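Local coordinates for ankyrin repeat domain protein (Legionella pneumophila subsp. pneumophila, PDB 6MCA) that acts as a bacterial effector, AnkH, that interacts with the host LARP7 component of the 7SK snRNP complex and probably has a cysteine protease-like domain as well as ankyrin repeats, at residues T87-L92 against A116-G121; N99-T104 against D134-L139; C123-P128 against A145-A150; V169-A174 against K407-A412. All coordinates share one frame; numbering follows the deposited sequence.

Interaction 1: residues T87-L92 against A116-G121. With TLA (L(+)-tartaric acid), chain B.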
loop_
_atom_site.group_PDB
_atom_site.type_symbol
_atom_site.label_atom_id
_atom_site.label_comp_id
_atom_site.label_asym_id
_atom_site.label_seq_id
_atom_site.Cartn_x
_atom_site.Cartn_y
_atom_site.Cartn_z
ATOM N N THR A 87 3.126 -10.584 -12.364
ATOM C CA THR A 87 2.363 -9.962 -11.288
ATOM C C THR A 87 0.935 -9.615 -11.691
ATOM O O THR A 87 0.141 -9.239 -10.822
ATOM C CB THR A 87 3.068 -8.694 -10.800
ATOM O OG1 THR A 87 2.851 -7.632 -11.739
ATOM C CG2 THR A 87 4.563 -8.937 -10.657
ATOM N N GLY A 88 0.591 -9.732 -12.970
ATOM C CA GLY A 88 -0.729 -9.378 -13.441
ATOM C C GLY A 88 -0.872 -7.958 -13.942
ATOM O O GLY A 88 -1.991 -7.544 -14.270
ATOM N N ARG A 89 0.221 -7.199 -14.012
ATOM C CA ARG A 89 0.182 -5.828 -14.512
ATOM C C ARG A 89 0.097 -5.853 -16.033
ATOM O O ARG A 89 1.075 -6.185 -16.712
ATOM C CB ARG A 89 1.416 -5.056 -14.053
ATOM C CG ARG A 89 1.332 -4.478 -12.651
ATOM C CD ARG A 89 2.325 -3.336 -12.495
ATOM N NE ARG A 89 2.386 -2.820 -11.132
ATOM C CZ ARG A 89 3.069 -1.736 -10.777
ATOM N NH1 ARG A 89 3.748 -1.051 -11.687
ATOM N NH2 ARG A 89 3.073 -1.336 -9.513
ATOM N N THR A 90 -1.067 -5.500 -16.571
ATOM C CA THR A 90 -1.237 -5.366 -18.005
ATOM C C THR A 90 -0.497 -4.120 -18.487
ATOM O O THR A 90 -0.085 -3.284 -17.680
ATOM C CB THR A 90 -2.724 -5.287 -18.354
ATOM O OG1 THR A 90 -3.250 -4.022 -17.935
ATOM C CG2 THR A 90 -3.494 -6.407 -17.666
ATOM N N PRO A 91 -0.286 -3.980 -19.800
ATOM C CA PRO A 91 0.294 -2.725 -20.310
ATOM C C PRO A 91 -0.470 -1.487 -19.875
ATOM O O PRO A 91 0.140 -0.427 -19.664
ATOM C CB PRO A 91 0.242 -2.916 -21.831
ATOM C CG PRO A 91 0.336 -4.386 -22.020
ATOM C CD PRO A 91 -0.384 -5.009 -20.853
ATOM N N LEU A 92 -1.795 -1.587 -19.731
ATOM C CA LEU A 92 -2.572 -0.454 -19.244
ATOM C C LEU A 92 -2.200 -0.106 -17.809
ATOM O O LEU A 92 -2.134 1.074 -17.450
ATOM C CB LEU A 92 -4.066 -0.753 -19.357
ATOM C CG LEU A 92 -4.994 0.438 -19.116
ATOM C CD1 LEU A 92 -4.726 1.536 -20.134
ATOM C CD2 LEU A 92 -6.447 0.001 -19.166
ATOM N N ALA A 116 -9.018 -4.404 -15.727
ATOM C CA ALA A 116 -8.096 -5.481 -15.403
ATOM C C ALA A 116 -7.493 -5.256 -14.023
ATOM O O ALA A 116 -7.228 -4.120 -13.621
ATOM C CB ALA A 116 -6.989 -5.572 -16.453
ATOM N N TYR A 117 -7.290 -6.345 -13.289
ATOM C CA TYR A 117 -6.689 -6.281 -11.967
ATOM C C TYR A 117 -5.509 -7.241 -11.899
ATOM O O TYR A 117 -5.432 -8.223 -12.642
ATOM C CB TYR A 117 -7.702 -6.598 -10.854
ATOM C CG TYR A 117 -8.542 -7.836 -11.079
ATOM C CD1 TYR A 117 -9.661 -7.803 -11.903
ATOM C CD2 TYR A 117 -8.227 -9.034 -10.452
ATOM C CE1 TYR A 117 -10.434 -8.932 -12.104
ATOM C CE2 TYR A 117 -8.995 -10.166 -10.646
ATOM C CZ TYR A 117 -10.097 -10.110 -11.473
ATOM O OH TYR A 117 -10.864 -11.234 -11.669
ATOM N N THR A 118 -4.585 -6.935 -10.993
ATOM C CA THR A 118 -3.354 -7.696 -10.864
ATOM C C THR A 118 -3.586 -8.952 -10.026
ATOM O O THR A 118 -4.708 -9.268 -9.618
ATOM C CB THR A 118 -2.257 -6.830 -10.253
ATOM O OG1 THR A 118 -2.582 -6.540 -8.888
ATOM C CG2 THR A 118 -2.119 -5.526 -11.024
ATOM N N ARG A 119 -2.493 -9.674 -9.763
ATOM C CA ARG A 119 -2.569 -10.927 -9.019
ATOM C C ARG A 119 -3.155 -10.727 -7.627
ATOM O O ARG A 119 -3.829 -11.622 -7.104
ATOM C CB ARG A 119 -1.176 -11.553 -8.933
ATOM C CG ARG A 119 -1.097 -12.866 -8.178
ATOM C CD ARG A 119 0.328 -13.394 -8.202
ATOM N NE ARG A 119 1.285 -12.359 -7.821
ATOM C CZ ARG A 119 2.588 -12.412 -8.078
ATOM N NH1 ARG A 119 3.098 -13.453 -8.723
ATOM N NH2 ARG A 119 3.382 -11.422 -7.692
ATOM N N ASN A 120 -2.920 -9.568 -7.017
ATOM C CA ASN A 120 -3.461 -9.253 -5.701
ATOM C C ASN A 120 -4.861 -8.658 -5.761
ATOM O O ASN A 120 -5.440 -8.371 -4.709
ATOM C CB ASN A 120 -2.528 -8.286 -4.966
ATOM C CG ASN A 120 -1.164 -8.884 -4.695
ATOM O OD1 ASN A 120 -1.033 -10.089 -4.479
ATOM N ND2 ASN A 120 -0.137 -8.043 -4.707
ATOM N N GLY A 121 -5.416 -8.469 -6.955
ATOM C CA GLY A 121 -6.720 -7.854 -7.095
ATOM C C GLY A 121 -6.702 -6.351 -7.242
ATOM O O GLY A 121 -7.740 -5.711 -7.039
HETATM O O1 TLA B . 1.736 -8.268 -7.693
HETATM O O11 TLA B . -0.375 -7.759 -7.490
HETATM C C1 TLA B . 0.795 -7.439 -7.825
HETATM C C2 TLA B . 1.075 -6.047 -8.389
HETATM O O2 TLA B . 2.440 -5.758 -8.268
HETATM C C3 TLA B . 0.258 -5.013 -7.616
HETATM O O3 TLA B . 0.414 -5.228 -6.240
HETATM C C4 TLA B . 0.734 -3.606 -7.977
HETATM O O4 TLA B . 0.676 -3.210 -9.170
HETATM O O41 TLA B . 1.183 -2.841 -7.083
HETATM O O HOH W 1 -4.543 -8.492 -15.139
#
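Over one face of the Arg119 guanidinium lies Thr87 CA, 4.0 Å above the plane and centred on it, the two side chains crossing at about a right angle; the group is poorly ordered, and O1 of the tartrate approaches it obliquely. The edge of the Arg89 guanidinium meets the same tartrate, probably from the crystallisation liquor, with NE giving a 2.6 Å hydrogen bond to O4 and NH2 adding weak ones. Arg89 NH1 is salt-bridged to Asp97, and Trp94 makes a cation-pi contact with Arg89. Thr118 CG2 packs against Arg89 CG at 4.0 Å, the side chains side by side and pointing the same way. The segments lie at the beginning and around the end of the predicted ankyrin repeat 87-119, in nearly antiparallel loops that lead to helices 91-97 and 126-131, as in the turns that link ankyrin helix pairs. One direct hydrogen bond joins them, from Arg119 N to Thr87 O (2.9 Å, 164° at the hydrogen). A water donates to both Gly88 O and Tyr117 O. With no side chain on Gly88, its backbone comes within 4.0 Å of Thr118, CA to CA. At chi1 68°, Thr118 OG1 sits between its own N and carbonyl carbon and donates to tartrate O11 (2.9 Å), which also accepts from Asn120 N. Thr90 CG2 touches Ala116 CB, while Thr90 OG1 is hydrogen-bonded to His93.

Interaction 2: residues N99-T104 against D134-L139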
loop_
_atom_site.group_PDB
_atom_site.type_symbol
_atom_site.label_atom_id
_atom_site.label_comp_id
_atom_site.label_asym_id
_atom_site.label_seq_id
_atom_site.Cartn_x
_atom_site.Cartn_y
_atom_site.Cartn_z
ATOM N N ASN A 99 1.147 7.640 -15.186
ATOM C CA ASN A 99 0.333 8.830 -15.449
ATOM C C ASN A 99 0.564 9.348 -16.866
ATOM O O ASN A 99 0.612 10.555 -17.114
ATOM C CB ASN A 99 0.598 9.924 -14.410
ATOM C CG ASN A 99 -0.520 10.948 -14.341
ATOM O OD1 ASN A 99 -1.693 10.617 -14.520
ATOM N ND2 ASN A 99 -0.160 12.200 -14.080
ATOM N N ASP A 100 0.712 8.419 -17.809
ATOM C CA ASP A 100 0.949 8.739 -19.212
ATOM C C ASP A 100 -0.396 8.736 -19.931
ATOM O O ASP A 100 -0.970 7.672 -20.184
ATOM C CB ASP A 100 1.919 7.737 -19.836
ATOM C CG ASP A 100 2.389 8.151 -21.221
ATOM O OD1 ASP A 100 1.814 9.096 -21.803
ATOM O OD2 ASP A 100 3.346 7.529 -21.728
ATOM N N LEU A 101 -0.895 9.930 -20.261
ATOM C CA LEU A 101 -2.223 10.038 -20.860
ATOM C C LEU A 101 -2.234 9.533 -22.297
ATOM O O LEU A 101 -3.179 8.851 -22.711
ATOM C CB LEU A 101 -2.708 11.486 -20.797
ATOM C CG LEU A 101 -3.301 11.933 -19.460
ATOM C CD1 LEU A 101 -3.605 13.423 -19.475
ATOM C CD2 LEU A 101 -4.550 11.130 -19.142
ATOM N N ASP A 102 -1.198 9.858 -23.073
ATOM C CA ASP A 102 -1.167 9.450 -24.474
ATOM C C ASP A 102 -1.085 7.933 -24.607
ATOM O O ASP A 102 -1.810 7.330 -25.408
ATOM C CB ASP A 102 0.008 10.122 -25.187
ATOM C CG ASP A 102 -0.129 11.631 -25.233
ATOM O OD1 ASP A 102 -1.276 12.123 -25.273
ATOM O OD2 ASP A 102 0.910 12.325 -25.230
ATOM N N MET A 103 -0.207 7.299 -23.826
ATOM C CA MET A 103 -0.087 5.845 -23.880
ATOM C C MET A 103 -1.362 5.166 -23.395
ATOM O O MET A 103 -1.798 4.164 -23.974
ATOM C CB MET A 103 1.116 5.387 -23.055
ATOM C CG MET A 103 1.376 3.889 -23.109
ATOM S SD MET A 103 2.152 3.360 -24.647
ATOM C CE MET A 103 3.707 4.246 -24.560
ATOM N N THR A 104 -1.974 5.699 -22.334
ATOM C CA THR A 104 -3.225 5.134 -21.839
ATOM C C THR A 104 -4.324 5.233 -22.889
ATOM O O THR A 104 -5.084 4.279 -23.094
ATOM C CB THR A 104 -3.651 5.843 -20.552
ATOM O OG1 THR A 104 -2.614 5.723 -19.569
ATOM C CG2 THR A 104 -4.936 5.235 -20.003
ATOM N N ASP A 134 -6.812 13.143 -11.775
ATOM C CA ASP A 134 -8.188 13.219 -12.258
ATOM C C ASP A 134 -8.287 13.029 -13.767
ATOM O O ASP A 134 -9.275 12.466 -14.250
ATOM C CB ASP A 134 -8.808 14.557 -11.853
ATOM C CG ASP A 134 -9.036 14.664 -10.358
ATOM O OD1 ASP A 134 -9.824 13.862 -9.814
ATOM O OD2 ASP A 134 -8.421 15.549 -9.724
ATOM N N ALA A 135 -7.292 13.494 -14.526
ATOM C CA ALA A 135 -7.361 13.381 -15.981
ATOM C C ALA A 135 -7.360 11.922 -16.424
ATOM O O ALA A 135 -8.201 11.502 -17.228
ATOM C CB ALA A 135 -6.199 14.142 -16.620
ATOM N N ILE A 136 -6.419 11.133 -15.903
ATOM C CA ILE A 136 -6.354 9.726 -16.283
ATOM C C ILE A 136 -7.545 8.962 -15.716
ATOM O O ILE A 136 -8.037 8.013 -16.343
ATOM C CB ILE A 136 -5.000 9.125 -15.849
ATOM C CG1 ILE A 136 -4.625 7.940 -16.740
ATOM C CG2 ILE A 136 -5.010 8.723 -14.384
ATOM C CD1 ILE A 136 -3.134 7.702 -16.830
ATOM N N LYS A 137 -8.057 9.382 -14.556
ATOM C CA LYS A 137 -9.265 8.765 -14.016
ATOM C C LYS A 137 -10.454 8.989 -14.940
ATOM O O LYS A 137 -11.239 8.068 -15.185
ATOM C CB LYS A 137 -9.566 9.316 -12.624
ATOM C CG LYS A 137 -8.721 8.722 -11.513
ATOM C CD LYS A 137 -9.492 8.692 -10.205
ATOM C CE LYS A 137 -9.967 10.078 -9.801
ATOM N NZ LYS A 137 -8.832 11.018 -9.604
ATOM N N GLN A 138 -10.602 10.207 -15.466
ATOM C CA GLN A 138 -11.714 10.489 -16.367
ATOM C C GLN A 138 -11.534 9.778 -17.702
ATOM O O GLN A 138 -12.512 9.317 -18.303
ATOM C CB GLN A 138 -11.853 11.997 -16.570
ATOM C CG GLN A 138 -12.367 12.727 -15.343
ATOM C CD GLN A 138 -12.230 14.230 -15.458
ATOM O OE1 GLN A 138 -11.674 14.742 -16.430
ATOM N NE2 GLN A 138 -12.735 14.947 -14.461
ATOM N N LEU A 139 -10.290 9.680 -18.180
ATOM C CA LEU A 139 -10.031 8.909 -19.393
ATOM C C LEU A 139 -10.428 7.450 -19.207
ATOM O O LEU A 139 -11.009 6.837 -20.110
ATOM C CB LEU A 139 -8.557 9.021 -19.784
ATOM C CG LEU A 139 -8.106 8.231 -21.016
ATOM C CD1 LEU A 139 -9.024 8.490 -22.205
ATOM C CD2 LEU A 139 -6.664 8.562 -21.366
HETATM O O HOH W 2 -3.822 12.374 -14.617
#
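Ile136 pushes its CD1 methyl against Thr104 OG1, 3.4 Å away, the two side chains crossing at about a right angle. Its CG1 runs anti to the backbone N (chi1 -154°), which carries CD1 across to the other helix, while CG2 meets Asn99 OD1 at 3.8 Å. Thr104 OG1 donates to Asp100 O (2.6 Å), and Thr104 N reaches that carbonyl from the opposite face, so Asp100 O is gripped by two donors and the bond from OG1 holds the hydroxyl's rotation. The Thr104 and Leu139 side chains slide past each other in opposite directions, Thr104 CG2 lying 4.0 Å from Leu139 CD2. Leu139 CG extends anti to its N (chi1 178°), which also brings CD2 to Leu101 O. Leu101 forks over the partner helix: CD1 rests on Ala135 CB (3.9 Å), and CD2 lies 3.7 Å from Ile136 CA. A water bridges the two segments, donating to Asn99 OD1 (2.8 Å) and accepting from Ile136 N. Asn99 closes the preceding helix in a Schellman motif; Asp100 caps the next through a weak bond from Met103 N to OD1. Helices 101-109 and 134-142 pack side by side within the ankyrin region, consistent with the stacked helices of an ankyrin solenoid.

Interaction 3: residues C123-P128 against A145-A150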
loop_
_atom_site.group_PDB
_atom_site.type_symbol
_atom_site.label_atom_id
_atom_site.label_comp_id
_atom_site.label_asym_id
_atom_site.label_seq_id
_atom_site.Cartn_x
_atom_site.Cartn_y
_atom_site.Cartn_z
ATOM N N CYS A 123 -6.841 -3.173 -9.315
ATOM C CA CYS A 123 -7.310 -2.810 -10.642
ATOM C C CYS A 123 -6.590 -1.561 -11.150
ATOM O O CYS A 123 -5.782 -0.943 -10.452
ATOM C CB CYS A 123 -8.825 -2.615 -10.638
ATOM S SG CYS A 123 -9.405 -1.101 -9.846
ATOM N N VAL A 124 -6.903 -1.183 -12.393
ATOM C CA VAL A 124 -6.189 -0.105 -13.072
ATOM C C VAL A 124 -6.396 1.233 -12.371
ATOM O O VAL A 124 -5.504 2.090 -12.373
ATOM C CB VAL A 124 -6.630 -0.049 -14.550
ATOM C CG1 VAL A 124 -5.962 1.105 -15.282
ATOM C CG2 VAL A 124 -6.326 -1.370 -15.243
ATOM N N LEU A 125 -7.559 1.432 -11.747
ATOM C CA LEU A 125 -7.911 2.726 -11.172
ATOM C C LEU A 125 -7.290 2.985 -9.803
ATOM O O LEU A 125 -7.327 4.130 -9.342
ATOM C CB LEU A 125 -9.433 2.846 -11.050
ATOM C CG LEU A 125 -10.223 3.436 -12.219
ATOM C CD1 LEU A 125 -11.713 3.296 -11.953
ATOM C CD2 LEU A 125 -9.852 4.890 -12.446
ATOM N N VAL A 126 -6.723 1.966 -9.151
ATOM C CA VAL A 126 -6.366 2.081 -7.736
ATOM C C VAL A 126 -5.345 3.193 -7.516
ATOM O O VAL A 126 -5.534 4.078 -6.671
ATOM C CB VAL A 126 -5.853 0.732 -7.203
ATOM C CG1 VAL A 126 -5.150 0.921 -5.866
ATOM C CG2 VAL A 126 -7.002 -0.255 -7.073
ATOM N N TYR A 127 -4.247 3.163 -8.266
ATOM C CA TYR A 127 -3.172 4.123 -8.041
ATOM C C TYR A 127 -3.561 5.538 -8.469
ATOM O O TYR A 127 -3.251 6.490 -7.741
ATOM C CB TYR A 127 -1.891 3.669 -8.747
ATOM C CG TYR A 127 -1.143 2.607 -7.975
ATOM C CD1 TYR A 127 -0.595 2.886 -6.729
ATOM C CD2 TYR A 127 -0.998 1.323 -8.482
ATOM C CE1 TYR A 127 0.083 1.919 -6.014
ATOM C CE2 TYR A 127 -0.320 0.348 -7.774
ATOM C CZ TYR A 127 0.218 0.652 -6.540
ATOM O OH TYR A 127 0.893 -0.316 -5.832
ATOM N N PRO A 128 -4.219 5.743 -9.618
ATOM C CA PRO A 128 -4.707 7.099 -9.918
ATOM C C PRO A 128 -5.709 7.615 -8.900
ATOM O O PRO A 128 -5.733 8.823 -8.628
ATOM C CB PRO A 128 -5.337 6.955 -11.312
ATOM C CG PRO A 128 -5.477 5.495 -11.545
ATOM C CD PRO A 128 -4.372 4.853 -10.783
ATOM N N ALA A 145 -14.103 2.141 -17.050
ATOM C CA ALA A 145 -13.577 1.748 -15.749
ATOM C C ALA A 145 -14.612 1.985 -14.653
ATOM O O ALA A 145 -15.314 3.000 -14.646
ATOM C CB ALA A 145 -12.294 2.516 -15.438
ATOM N N LYS A 146 -14.704 1.036 -13.722
ATOM C CA LYS A 146 -15.669 1.088 -12.629
ATOM C C LYS A 146 -14.952 1.484 -11.342
ATOM O O LYS A 146 -14.053 0.772 -10.882
ATOM C CB LYS A 146 -16.378 -0.255 -12.465
ATOM C CG LYS A 146 -16.997 -0.794 -13.748
ATOM C CD LYS A 146 -18.056 0.150 -14.298
ATOM C CE LYS A 146 -18.774 -0.459 -15.494
ATOM N NZ LYS A 146 -19.789 0.466 -16.070
ATOM N N LEU A 147 -15.370 2.609 -10.755
ATOM C CA LEU A 147 -14.664 3.175 -9.608
ATOM C C LEU A 147 -14.869 2.354 -8.338
ATOM O O LEU A 147 -13.985 2.327 -7.469
ATOM C CB LEU A 147 -15.126 4.617 -9.387
ATOM C CG LEU A 147 -14.470 5.427 -8.268
ATOM C CD1 LEU A 147 -12.975 5.514 -8.488
ATOM C CD2 LEU A 147 -15.084 6.816 -8.183
ATOM N N ASP A 148 -16.020 1.688 -8.213
ATOM C CA ASP A 148 -16.331 0.973 -6.979
ATOM C C ASP A 148 -15.334 -0.144 -6.705
ATOM O O ASP A 148 -15.021 -0.417 -5.543
ATOM C CB ASP A 148 -17.753 0.416 -7.036
ATOM C CG ASP A 148 -18.804 1.482 -6.792
ATOM O OD1 ASP A 148 -18.500 2.467 -6.087
ATOM O OD2 ASP A 148 -19.935 1.333 -7.303
ATOM N N PHE A 149 -14.823 -0.795 -7.751
ATOM C CA PHE A 149 -13.811 -1.832 -7.565
ATOM C C PHE A 149 -12.573 -1.270 -6.871
ATOM O O PHE A 149 -12.098 -1.826 -5.871
ATOM C CB PHE A 149 -13.452 -2.441 -8.922
ATOM C CG PHE A 149 -12.607 -3.680 -8.839
ATOM C CD1 PHE A 149 -12.514 -4.405 -7.662
ATOM C CD2 PHE A 149 -11.909 -4.124 -9.949
ATOM C CE1 PHE A 149 -11.734 -5.544 -7.594
ATOM C CE2 PHE A 149 -11.129 -5.260 -9.889
ATOM C CZ PHE A 149 -11.042 -5.972 -8.710
ATOM N N ALA A 150 -12.041 -0.162 -7.390
ATOM C CA ALA A 150 -10.858 0.449 -6.792
ATOM C C ALA A 150 -11.139 0.912 -5.369
ATOM O O ALA A 150 -10.330 0.685 -4.458
ATOM C CB ALA A 150 -10.380 1.617 -7.656
#
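Cys123 and Phe149 form a sulfur-aromatic contact, SG lying 4.6 Å from the ring centroid and 37° off its normal, an oblique approach. Cys123 CB comes in with it, 3.5 Å from Phe149 CD2. At chi1 74° SG stands between the backbone N and the carbonyl carbon of its own residue; there it also accepts a weak bond from Leu125 N, a cap on the turn that leads into helix 126-131. The remaining contacts are apolar. Ala150 CB touches three residues of 123-128: Cys123 SG at 3.6 Å, Leu125 CB at 3.7 Å and Val126 CG2 at 3.9 Å. Leu125 then reaches the loop ahead of helix 147-162, its CD1 lying 3.6 Å from Ala145 CB and equally near Lys146 O. Leu140 of helix 134-142 packs on both Leu125 and Ala145. Of the polar groups, Lys146 N is hydrogen-bonded to Asn115 OD1. The contact thus joins the start of one ankyrin-region helix to the start of the long helix 147-162. With no hydrogen bond crossing between the segments, cohesion rests on apolar contact, with small alanine methyls, and on the polarisable sulfur beside the aromatic ring.

Interaction 4: residues V169-A174 against K407-A412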
loop_
_atom_site.group_PDB
_atom_site.type_symbol
_atom_site.label_atom_id
_atom_site.label_comp_id
_atom_site.label_asym_id
_atom_site.label_seq_id
_atom_site.Cartn_x
_atom_site.Cartn_y
_atom_site.Cartn_z
ATOM N N VAL A 169 -10.727 -12.045 2.549
ATOM C CA VAL A 169 -12.100 -11.570 2.404
ATOM C C VAL A 169 -12.369 -11.374 0.920
ATOM O O VAL A 169 -11.469 -11.045 0.146
ATOM C CB VAL A 169 -12.364 -10.272 3.205
ATOM C CG1 VAL A 169 -11.825 -9.052 2.469
ATOM C CG2 VAL A 169 -13.853 -10.119 3.493
ATOM N N ASP A 170 -13.612 -11.598 0.513
ATOM C CA ASP A 170 -13.977 -11.509 -0.893
ATOM C C ASP A 170 -14.605 -10.153 -1.188
ATOM O O ASP A 170 -15.561 -9.746 -0.520
ATOM C CB ASP A 170 -14.930 -12.639 -1.286
ATOM C CG ASP A 170 -14.205 -13.950 -1.524
ATOM O OD1 ASP A 170 -13.257 -14.255 -0.770
ATOM O OD2 ASP A 170 -14.575 -14.671 -2.476
ATOM N N ILE A 171 -14.056 -9.465 -2.184
ATOM C CA ILE A 171 -14.612 -8.209 -2.663
ATOM C C ILE A 171 -15.185 -8.441 -4.057
ATOM O O ILE A 171 -15.038 -9.510 -4.644
ATOM C CB ILE A 171 -13.575 -7.070 -2.661
ATOM C CG1 ILE A 171 -12.463 -7.349 -3.674
ATOM C CG2 ILE A 171 -13.000 -6.873 -1.264
ATOM C CD1 ILE A 171 -11.560 -6.161 -3.928
ATOM N N VAL A 172 -15.851 -7.420 -4.585
ATOM C CA VAL A 172 -16.549 -7.517 -5.862
ATOM C C VAL A 172 -15.732 -6.797 -6.925
ATOM O O VAL A 172 -15.361 -5.630 -6.749
ATOM C CB VAL A 172 -17.966 -6.926 -5.763
ATOM C CG1 VAL A 172 -18.675 -7.020 -7.100
ATOM C CG2 VAL A 172 -18.760 -7.640 -4.681
ATOM N N ASN A 173 -15.451 -7.488 -8.028
ATOM C CA ASN A 173 -14.732 -6.880 -9.139
ATOM C C ASN A 173 -15.720 -6.118 -10.022
ATOM O O ASN A 173 -16.902 -5.977 -9.696
ATOM C CB ASN A 173 -13.934 -7.937 -9.906
ATOM C CG ASN A 173 -14.811 -9.013 -10.541
ATOM O OD1 ASN A 173 -16.026 -8.860 -10.672
ATOM N ND2 ASN A 173 -14.183 -10.111 -10.947
ATOM N N ALA A 174 -15.245 -5.621 -11.165
ATOM C CA ALA A 174 -16.092 -4.819 -12.040
ATOM C C ALA A 174 -17.136 -5.643 -12.784
ATOM O O ALA A 174 -17.993 -5.057 -13.453
ATOM C CB ALA A 174 -15.232 -4.052 -13.043
ATOM N N LYS A 407 -22.815 -5.331 -0.864
ATOM C CA LYS A 407 -23.344 -5.340 0.497
ATOM C C LYS A 407 -22.861 -6.563 1.264
ATOM O O LYS A 407 -22.487 -6.458 2.438
ATOM C CB LYS A 407 -24.871 -5.298 0.471
ATOM C CG LYS A 407 -25.470 -3.909 0.341
ATOM C CD LYS A 407 -26.922 -3.900 0.796
ATOM C CE LYS A 407 -27.623 -2.613 0.396
ATOM N NZ LYS A 407 -28.968 -2.502 1.022
ATOM N N ALA A 408 -22.862 -7.733 0.618
ATOM C CA ALA A 408 -22.356 -8.939 1.269
ATOM C C ALA A 408 -20.876 -8.804 1.604
ATOM O O ALA A 408 -20.436 -9.195 2.693
ATOM C CB ALA A 408 -22.596 -10.157 0.378
ATOM N N SER A 409 -20.093 -8.244 0.679
ATOM C CA SER A 409 -18.667 -8.048 0.934
ATOM C C SER A 409 -18.443 -7.104 2.114
ATOM O O SER A 409 -17.623 -7.378 3.001
ATOM C CB SER A 409 -17.982 -7.512 -0.323
ATOM O OG SER A 409 -16.643 -7.140 -0.053
ATOM N N ILE A 410 -19.168 -5.985 2.138
ATOM C CA ILE A 410 -19.013 -5.015 3.216
ATOM C C ILE A 410 -19.451 -5.616 4.547
ATOM O O ILE A 410 -18.828 -5.371 5.586
ATOM C CB ILE A 410 -19.788 -3.726 2.884
ATOM C CG1 ILE A 410 -19.146 -3.017 1.689
ATOM C CG2 ILE A 410 -19.837 -2.797 4.088
ATOM C CD1 ILE A 410 -19.950 -1.849 1.160
ATOM N N ALA A 411 -20.518 -6.419 4.538
ATOM C CA ALA A 411 -20.955 -7.073 5.766
ATOM C C ALA A 411 -19.909 -8.062 6.264
ATOM O O ALA A 411 -19.673 -8.165 7.473
ATOM C CB ALA A 411 -22.295 -7.773 5.541
ATOM N N ALA A 412 -19.270 -8.794 5.347
ATOM C CA ALA A 412 -18.193 -9.695 5.748
ATOM C C ALA A 412 -17.031 -8.924 6.365
ATOM O O ALA A 412 -16.463 -9.346 7.379
ATOM C CB ALA A 412 -17.719 -10.514 4.549
HETATM O O HOH W 3 -16.505 -5.237 -2.940
#
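Ser409 and Ala412, one helical turn apart, are the residues with which helix 404-421 meets strand 168-172, one arm of a two-stranded antiparallel beta hairpin with strand 178-182. The hairpin follows the long helix 147-162 in the chain, whereas the partner helix comes more than 230 residues later, so the contact ties helix 404-421 to a hairpin distant in sequence. Strand and helix run roughly antiparallel, 150° between their directions, with the axes of the two short segments 7.6 Å apart at their closest. Lys407, at the start of the helical segment, makes a cation-pi contact with Phe399. Ser409 comes next to the strand and carries the main bond. Its OG stands anti to the backbone N (chi1 172°), which extends the hydroxyl toward the strand, and donates to Asp170 O at 2.9 Å, the donor tilted 15° from the carbonyl plane. Ser409 OG is also 3.5 Å from Ile171 CA, and Val172 CG2 lies at a looser 4.4 Å from Ser409 CB. Beside Ser409 a water accepts from Val172 N at 2.8 Å and gives a weak, long bond back to the serine hydroxyl. Asp170 O is thus taken up by the helix, while Val169 and Ile171 make backbone bonds to Leu181 and Ile179 of the hairpin partner. A turn later Ala412 CB meets Val169 CG2 at 4.0 Å.

How the interactions relate
Interactions 1, 2 and 3 lie within the ankyrin region and share neighbouring helices. Leu92 CD1 of interaction 1 packs on Thr104 CG2 of interaction 2 at 3.7 Å, and Ile136 CG2 of interaction 2 meets Pro128 CB of interaction 3 at 3.6 Å. Phe149 of interaction 3 also touches interactions 1 and 4: its CE2 lies 3.6 Å from Tyr117 CD1 of interaction 1, and its CE1 3.7 Å from Ile171 CD1 of interaction 4. Interaction 4 is remote from interaction 2, with nearest atoms about 13 Å apart. The tartrate bound at interaction 1 is also held by Tyr127 OH, from segment 123-128 of interaction 3.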